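Local coordinates for conserved lipoprotein, putative (Clostridium novyi, PDB 4L1N), which is a putative lipoprotein of unknown function, belonging to a family grouped with the beta-propellers and built almost wholly of antiparallel strands and loops, at residues Lys50-Lys55 / Leu131-Ser136; Tyr149-Asn152 / Gln157-Glu160. All coordinates share one frame; numbering follows the deposited sequence.

Interaction 1 (Lys50-Lys55 / Leu131-Ser136); sequences KMFLKK and LMVVIS
Met51 and Phe52 face Ile135 and Val133 with CA atoms 10.5 Å apart for Met51 and Ile135 and 11.1 Å apart for Phe52 and Val133, and no backbone bond links the two segments. Both segments belong to one antiparallel beta-sheet, in which strands 157-160 and 147-152 come between strands 49-56 and 130-137. In a flat sheet three strand spacings would hold them farther apart; the contact therefore shows how a curled sheet lets non-neighbouring strands share a core on its inner side. All of the meeting atoms are apolar. Met51, a selenomethionine, reaches tip to tip toward Ile135, its chain turning about the CG-SE bond (chi3 92°) to bring CE within 3.6 Å of Ile135 CD1. The Ile135 methyl also meets the Phe52 ring obliquely, CZ of Phe52 lying 3.7 Å from Ile135 CD1. With Ile135 CG1 set beside the backbone N (chi1 -75°), the long branch reaches both partners. Val133 touches more lightly, its CG1 4.2 Å from Phe52 CZ. Tyr149 of strand 147-152 touches both Met51 and Ile135, and Val151 touches Phe52 and Val133, while Leu109 and Leu111 lie against Phe52 from strand 105-111. Lys50, which is exposed, turns its NZ to Thr155 O and, at 2.8 Å and in the carbonyl plane, to Phe52 O.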
ATOM      1  N   LYS A  50     -10.859  10.387  -1.043  1.00 70.53           N
ATOM      2  CA  LYS A  50     -11.400   9.044  -1.259  1.00 68.39           C
ATOM      3  C   LYS A  50     -10.692   8.416  -2.472  1.00 68.59           C
ATOM      4  O   LYS A  50     -11.120   8.584  -3.626  1.00 69.24           O
ATOM      5  CB  LYS A  50     -12.915   9.113  -1.453  1.00 72.03           C
ATOM      6  CG  LYS A  50     -13.650   7.976  -0.791  1.00 75.26           C
ATOM      7  CD  LYS A  50     -14.211   7.012  -1.803  1.00 74.26           C
ATOM      8  CE  LYS A  50     -15.223   6.114  -1.149  1.00 71.46           C
ATOM      9  NZ  LYS A  50     -14.584   5.006  -0.403  1.00 72.37           N
HETATM   10  N   MSE A  51      -9.543   7.774  -2.200  1.00 60.84           N
HETATM   11  CA  MSE A  51      -8.692   7.145  -3.209  1.00 58.53           C
HETATM   12  C   MSE A  51      -9.117   5.744  -3.533  1.00 64.96           C
HETATM   13  O   MSE A  51      -8.858   5.266  -4.645  1.00 67.07           O
HETATM   14  CB  MSE A  51      -7.260   7.086  -2.724  1.00 57.93           C
HETATM   15  CG  MSE A  51      -6.463   8.327  -3.015  1.00 63.18           C
HETATM   16 SE   MSE A  51      -4.613   7.870  -2.750  0.75 66.76          SE
HETATM   17  CE  MSE A  51      -4.159   7.327  -4.571  1.00 63.68           C
ATOM     18  N   PHE A  52      -9.710   5.065  -2.536  1.00 59.33           N
ATOM     19  CA  PHE A  52     -10.120   3.672  -2.601  1.00 57.82           C
ATOM     20  C   PHE A  52     -11.619   3.498  -2.460  1.00 60.19           C
ATOM     21  O   PHE A  52     -12.289   4.257  -1.759  1.00 60.26           O
ATOM     22  CB  PHE A  52      -9.401   2.875  -1.504  1.00 58.44           C
ATOM     23  CG  PHE A  52      -7.917   2.717  -1.734  1.00 57.51           C
ATOM     24  CD1 PHE A  52      -7.021   3.681  -1.290  1.00 58.36           C
ATOM     25  CD2 PHE A  52      -7.415   1.603  -2.397  1.00 59.03           C
ATOM     26  CE1 PHE A  52      -5.656   3.533  -1.501  1.00 57.44           C
ATOM     27  CE2 PHE A  52      -6.047   1.458  -2.612  1.00 59.21           C
ATOM     28  CZ  PHE A  52      -5.178   2.408  -2.139  1.00 55.98           C
ATOM     29  N   LEU A  53     -12.136   2.479  -3.144  1.00 55.97           N
ATOM     30  CA  LEU A  53     -13.539   2.100  -3.160  1.00 56.07           C
ATOM     31  C   LEU A  53     -13.698   0.816  -2.362  1.00 60.40           C
ATOM     32  O   LEU A  53     -12.943  -0.135  -2.590  1.00 60.67           O
ATOM     33  CB  LEU A  53     -14.027   1.914  -4.607  1.00 56.25           C
ATOM     34  CG  LEU A  53     -13.829   3.067  -5.593  1.00 58.48           C
ATOM     35  CD1 LEU A  53     -14.125   2.611  -7.013  1.00 58.30           C
ATOM     36  CD2 LEU A  53     -14.696   4.262  -5.240  1.00 60.89           C
ATOM     37  N   LYS A  54     -14.625   0.794  -1.389  1.00 55.10           N
ATOM     38  CA  LYS A  54     -14.840  -0.415  -0.604  1.00 54.18           C
ATOM     39  C   LYS A  54     -15.823  -1.311  -1.375  1.00 61.94           C
ATOM     40  O   LYS A  54     -16.939  -0.876  -1.682  1.00 64.82           O
ATOM     41  CB  LYS A  54     -15.343  -0.076   0.814  1.00 54.86           C
ATOM     42  CG  LYS A  54     -15.482  -1.307   1.685  1.00 54.51           C
ATOM     43  CD  LYS A  54     -16.243  -1.075   2.963  1.00 57.87           C
ATOM     44  CE  LYS A  54     -16.407  -2.397   3.680  1.00 72.10           C
ATOM     45  NZ  LYS A  54     -17.424  -2.353   4.772  1.00 90.83           N
ATOM     46  N   LYS A  55     -15.402  -2.537  -1.723  1.00 57.68           N
ATOM     47  CA  LYS A  55     -16.258  -3.488  -2.432  1.00 58.95           C
ATOM     48  C   LYS A  55     -16.388  -4.749  -1.596  1.00 62.42           C
ATOM     49  O   LYS A  55     -15.410  -5.467  -1.418  1.00 60.12           O
ATOM     50  CB  LYS A  55     -15.711  -3.800  -3.834  1.00 61.40           C
ATOM     51  CG  LYS A  55     -15.686  -2.609  -4.775  1.00 70.48           C
ATOM     52  CD  LYS A  55     -14.948  -2.936  -6.058  1.00 71.59           C
ATOM     53  CE  LYS A  55     -14.875  -1.766  -7.009  1.00 68.91           C
ATOM     54  NZ  LYS A  55     -16.201  -1.425  -7.574  1.00 72.89           N
ATOM     55  N   LEU A 131      -4.090   1.503   7.263  1.00 53.41           N
ATOM     56  CA  LEU A 131      -2.916   0.893   6.649  1.00 51.55           C
ATOM     57  C   LEU A 131      -1.941   1.956   6.155  1.00 55.12           C
ATOM     58  O   LEU A 131      -2.324   3.108   5.916  1.00 55.82           O
ATOM     59  CB  LEU A 131      -3.310   0.028   5.433  1.00 50.93           C
ATOM     60  CG  LEU A 131      -4.024  -1.294   5.638  1.00 56.16           C
ATOM     61  CD1 LEU A 131      -4.688  -1.714   4.370  1.00 54.74           C
ATOM     62  CD2 LEU A 131      -3.066  -2.381   6.086  1.00 59.78           C
HETATM   63  N   MSE A 132      -0.681   1.542   5.973  1.00 48.20           N
HETATM   64  CA  MSE A 132       0.360   2.267   5.287  1.00 44.21           C
HETATM   65  C   MSE A 132       0.378   1.672   3.920  1.00 50.89           C
HETATM   66  O   MSE A 132       0.572   0.460   3.798  1.00 51.53           O
HETATM   67  CB  MSE A 132       1.710   2.121   5.977  1.00 44.38           C
HETATM   68  CG  MSE A 132       1.852   3.018   7.198  1.00 49.19           C
HETATM   69 SE   MSE A 132       3.577   2.843   7.994  0.75 52.26          SE
HETATM   70  CE  MSE A 132       3.759   0.880   8.045  1.00 49.84           C
ATOM     71  N   VAL A 133       0.061   2.467   2.897  1.00 47.48           N
ATOM     72  CA  VAL A 133       0.004   1.933   1.536  1.00 46.19           C
ATOM     73  C   VAL A 133       0.978   2.698   0.623  1.00 49.50           C
ATOM     74  O   VAL A 133       0.964   3.935   0.578  1.00 48.40           O
ATOM     75  CB  VAL A 133      -1.449   1.942   0.953  1.00 49.30           C
ATOM     76  CG1 VAL A 133      -1.507   1.279  -0.423  1.00 48.81           C
ATOM     77  CG2 VAL A 133      -2.440   1.279   1.898  1.00 50.19           C
ATOM     78  N   VAL A 134       1.783   1.942  -0.141  1.00 46.06           N
ATOM     79  CA  VAL A 134       2.657   2.496  -1.166  1.00 44.76           C
ATOM     80  C   VAL A 134       1.920   2.336  -2.498  1.00 50.93           C
ATOM     81  O   VAL A 134       1.500   1.229  -2.836  1.00 51.27           O
ATOM     82  CB  VAL A 134       4.076   1.879  -1.204  1.00 46.46           C
ATOM     83  CG1 VAL A 134       4.866   2.411  -2.397  1.00 44.49           C
ATOM     84  CG2 VAL A 134       4.826   2.138   0.097  1.00 45.39           C
ATOM     85  N   ILE A 135       1.727   3.448  -3.220  1.00 48.04           N
ATOM     86  CA  ILE A 135       1.078   3.441  -4.515  1.00 48.87           C
ATOM     87  C   ILE A 135       2.127   3.761  -5.557  1.00 52.73           C
ATOM     88  O   ILE A 135       2.713   4.850  -5.547  1.00 53.16           O
ATOM     89  CB  ILE A 135      -0.176   4.354  -4.569  1.00 53.11           C
ATOM     90  CG1 ILE A 135      -1.333   3.651  -3.818  1.00 54.92           C
ATOM     91  CG2 ILE A 135      -0.599   4.646  -6.022  1.00 54.87           C
ATOM     92  CD1 ILE A 135      -2.292   4.513  -3.197  1.00 66.79           C
ATOM     93  N   SER A 136       2.382   2.758  -6.429  1.00 48.28           N
ATOM     94  CA  SER A 136       3.318   2.753  -7.553  1.00 47.46           C
ATOM     95  C   SER A 136       2.588   2.539  -8.884  1.00 52.84           C
ATOM     96  O   SER A 136       1.427   2.174  -8.865  1.00 54.00           O
ATOM     97  CB  SER A 136       4.349   1.641  -7.361  1.00 49.90           C
ATOM     98  OG  SER A 136       3.785   0.346  -7.490  1.00 54.73           O
TER

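Interaction 2 (Tyr149-Asn152 / Gln157-Glu160); sequences YKVN and QATE
Lys150 and Thr159 exchange backbone hydrogen bonds as an antiparallel hydrogen-bonded pair: Lys150 N gives to Thr159 O at 2.7 Å with an almost straight N-H...O angle of 172°, and Thr159 N gives to Lys150 O at 3.0 Å. Two residues along, Asn152 N completes the ladder with a 3.0 Å bond to Gln157 O. Each of these three carbonyls also meets a CA-H of the opposing strand: Thr159 O that of Tyr149, Lys150 O that of Ala158, Gln157 O that of Val151. The contact at Lys150 O is 3.2 Å from Ala158 CA. The two strands form a beta-hairpin, and the outward-facing backbone groups bond to the flanking strands: Tyr149 with Val133, Val151 with Leu131, Ala158 with Lys49. At the turn, Asn152 OD1 accepts from Glu154 N, an Asx turn that ties the side chain to the start of the connection; a weak bond from Thr155 N reaches the same oxygen. On the buried face, Val151 CG2 rests 3.8 Å from Ala158 CB, while on the other face Lys150 CB passes alongside Thr159 OG1. Tyr149 and Glu160, a non-hydrogen-bonded pair, run side by side in the same direction, with ring and carboxylate planes 77° apart. In both residues CG lies anti to the carbonyl carbon, which sends the two chains off alike, and Tyr149 CE1 lies 3.8 Å from Glu160 CG. One water joins their polar ends, 2.7 Å from Tyr149 OH and donating to Glu160 OE2 at 2.6 Å. That carboxylate oxygen also accepts from Asn163 ND2.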
ATOM      1  N   TYR A 149       0.964   6.494   1.750  1.00 42.69           N
ATOM      2  CA  TYR A 149      -0.318   6.995   2.233  1.00 40.79           C
ATOM      3  C   TYR A 149      -0.761   6.271   3.482  1.00 44.60           C
ATOM      4  O   TYR A 149      -0.375   5.112   3.694  1.00 40.74           O
ATOM      5  CB  TYR A 149      -1.404   6.785   1.164  1.00 41.60           C
ATOM      6  CG  TYR A 149      -1.216   7.529  -0.137  1.00 40.65           C
ATOM      7  CD1 TYR A 149      -1.721   8.817  -0.307  1.00 41.73           C
ATOM      8  CD2 TYR A 149      -0.564   6.936  -1.211  1.00 40.65           C
ATOM      9  CE1 TYR A 149      -1.537   9.512  -1.504  1.00 40.27           C
ATOM     10  CE2 TYR A 149      -0.391   7.612  -2.417  1.00 41.47           C
ATOM     11  CZ  TYR A 149      -0.881   8.899  -2.562  1.00 48.28           C
ATOM     12  OH  TYR A 149      -0.757   9.520  -3.784  1.00 46.51           O
ATOM     13  N   LYS A 150      -1.666   6.935   4.269  1.00 46.37           N
ATOM     14  CA  LYS A 150      -2.401   6.395   5.428  1.00 47.62           C
ATOM     15  C   LYS A 150      -3.786   6.128   4.919  1.00 55.53           C
ATOM     16  O   LYS A 150      -4.473   7.084   4.554  1.00 58.76           O
ATOM     17  CB  LYS A 150      -2.399   7.364   6.617  1.00 50.10           C
ATOM     18  CG  LYS A 150      -3.096   6.815   7.868  1.00 55.28           C
ATOM     19  CD  LYS A 150      -3.008   7.789   9.042  1.00 55.10           C
ATOM     20  CE  LYS A 150      -4.269   8.559   9.295  1.00 61.67           C
ATOM     21  NZ  LYS A 150      -4.730   8.396  10.701  1.00 78.62           N
ATOM     22  N   VAL A 151      -4.186   4.853   4.795  1.00 51.74           N
ATOM     23  CA  VAL A 151      -5.497   4.519   4.213  1.00 52.17           C
ATOM     24  C   VAL A 151      -6.433   3.835   5.224  1.00 58.02           C
ATOM     25  O   VAL A 151      -6.095   2.793   5.774  1.00 58.43           O
ATOM     26  CB  VAL A 151      -5.300   3.640   2.949  1.00 54.66           C
ATOM     27  CG1 VAL A 151      -6.638   3.261   2.313  1.00 54.97           C
ATOM     28  CG2 VAL A 151      -4.378   4.331   1.934  1.00 52.55           C
ATOM     29  N   ASN A 152      -7.623   4.419   5.435  1.00 56.33           N
ATOM     30  CA  ASN A 152      -8.673   3.896   6.312  1.00 57.43           C
ATOM     31  C   ASN A 152      -9.274   2.639   5.682  1.00 61.20           C
ATOM     32  O   ASN A 152      -9.809   2.699   4.573  1.00 59.44           O
ATOM     33  CB  ASN A 152      -9.730   4.959   6.546  1.00 58.25           C
ATOM     34  CG  ASN A 152     -10.689   4.670   7.681  1.00 79.15           C
ATOM     35  OD1 ASN A 152     -11.338   3.616   7.762  1.00 71.92           O
ATOM     36  ND2 ASN A 152     -10.847   5.646   8.552  1.00 70.08           N
ATOM     37  N   GLN A 157     -10.575   6.409   2.616  1.00 61.66           N
ATOM     38  CA  GLN A 157     -10.059   7.776   2.740  1.00 60.18           C
ATOM     39  C   GLN A 157      -8.554   7.689   2.982  1.00 60.78           C
ATOM     40  O   GLN A 157      -8.122   6.957   3.879  1.00 60.31           O
ATOM     41  CB  GLN A 157     -10.794   8.503   3.887  1.00 62.97           C
ATOM     42  CG  GLN A 157     -11.038   9.988   3.649  1.00 72.18           C
ATOM     43  CD  GLN A 157     -12.095  10.308   2.619  1.00 91.66           C
ATOM     44  OE1 GLN A 157     -12.790   9.433   2.106  1.00 89.34           O
ATOM     45  NE2 GLN A 157     -12.241  11.580   2.283  1.00 87.22           N
ATOM     46  N   ALA A 158      -7.753   8.386   2.148  1.00 54.56           N
ATOM     47  CA  ALA A 158      -6.294   8.329   2.205  1.00 51.53           C
ATOM     48  C   ALA A 158      -5.658   9.697   2.391  1.00 55.68           C
ATOM     49  O   ALA A 158      -6.126  10.656   1.774  1.00 57.77           O
ATOM     50  CB  ALA A 158      -5.764   7.690   0.927  1.00 50.78           C
ATOM     51  N   THR A 159      -4.592   9.791   3.245  1.00 49.00           N
ATOM     52  CA  THR A 159      -3.804  11.011   3.506  1.00 47.65           C
ATOM     53  C   THR A 159      -2.321  10.652   3.267  1.00 51.54           C
ATOM     54  O   THR A 159      -1.916   9.559   3.659  1.00 52.32           O
ATOM     55  CB  THR A 159      -4.042  11.629   4.924  1.00 54.99           C
ATOM     56  OG1 THR A 159      -3.259  10.961   5.909  1.00 59.64           O
ATOM     57  CG2 THR A 159      -5.473  11.593   5.382  1.00 57.53           C
ATOM     58  N   GLU A 160      -1.523  11.548   2.636  1.00 45.66           N
ATOM     59  CA  GLU A 160      -0.109  11.289   2.373  1.00 43.65           C
ATOM     60  C   GLU A 160       0.684  11.208   3.646  1.00 49.60           C
ATOM     61  O   GLU A 160       0.445  11.996   4.565  1.00 52.62           O
ATOM     62  CB  GLU A 160       0.526  12.383   1.501  1.00 44.50           C
ATOM     63  CG  GLU A 160       0.011  12.544   0.080  1.00 55.35           C
ATOM     64  CD  GLU A 160       0.739  13.615  -0.720  1.00 72.99           C
ATOM     65  OE1 GLU A 160       1.640  14.280  -0.157  1.00 65.67           O
ATOM     66  OE2 GLU A 160       0.379  13.820  -1.902  1.00 63.53           O
TER
HETATM   67  O   HOH W   1      -0.772  12.173  -3.494  1.00 50.81           O

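Starting at the N terminus, residues 50-55 wait for 131-136, so interaction 1 closes a long loop of 75 residues that holds the strands from 70-71 to 118-125. The chain then continues from strand 130-137 into 147-152, and interaction 2 closes a four-residue connection. The two closures are in series, neither nesting nor crossing. In space the order differs: the hairpin of interaction 2 sits between the strands of interaction 1. Strand 147-152 lies beside strand 130-137, and the other hairpin strand, 157-160, returns to strand 49-56. One sheet thus joins the early strand to the middle of the chain.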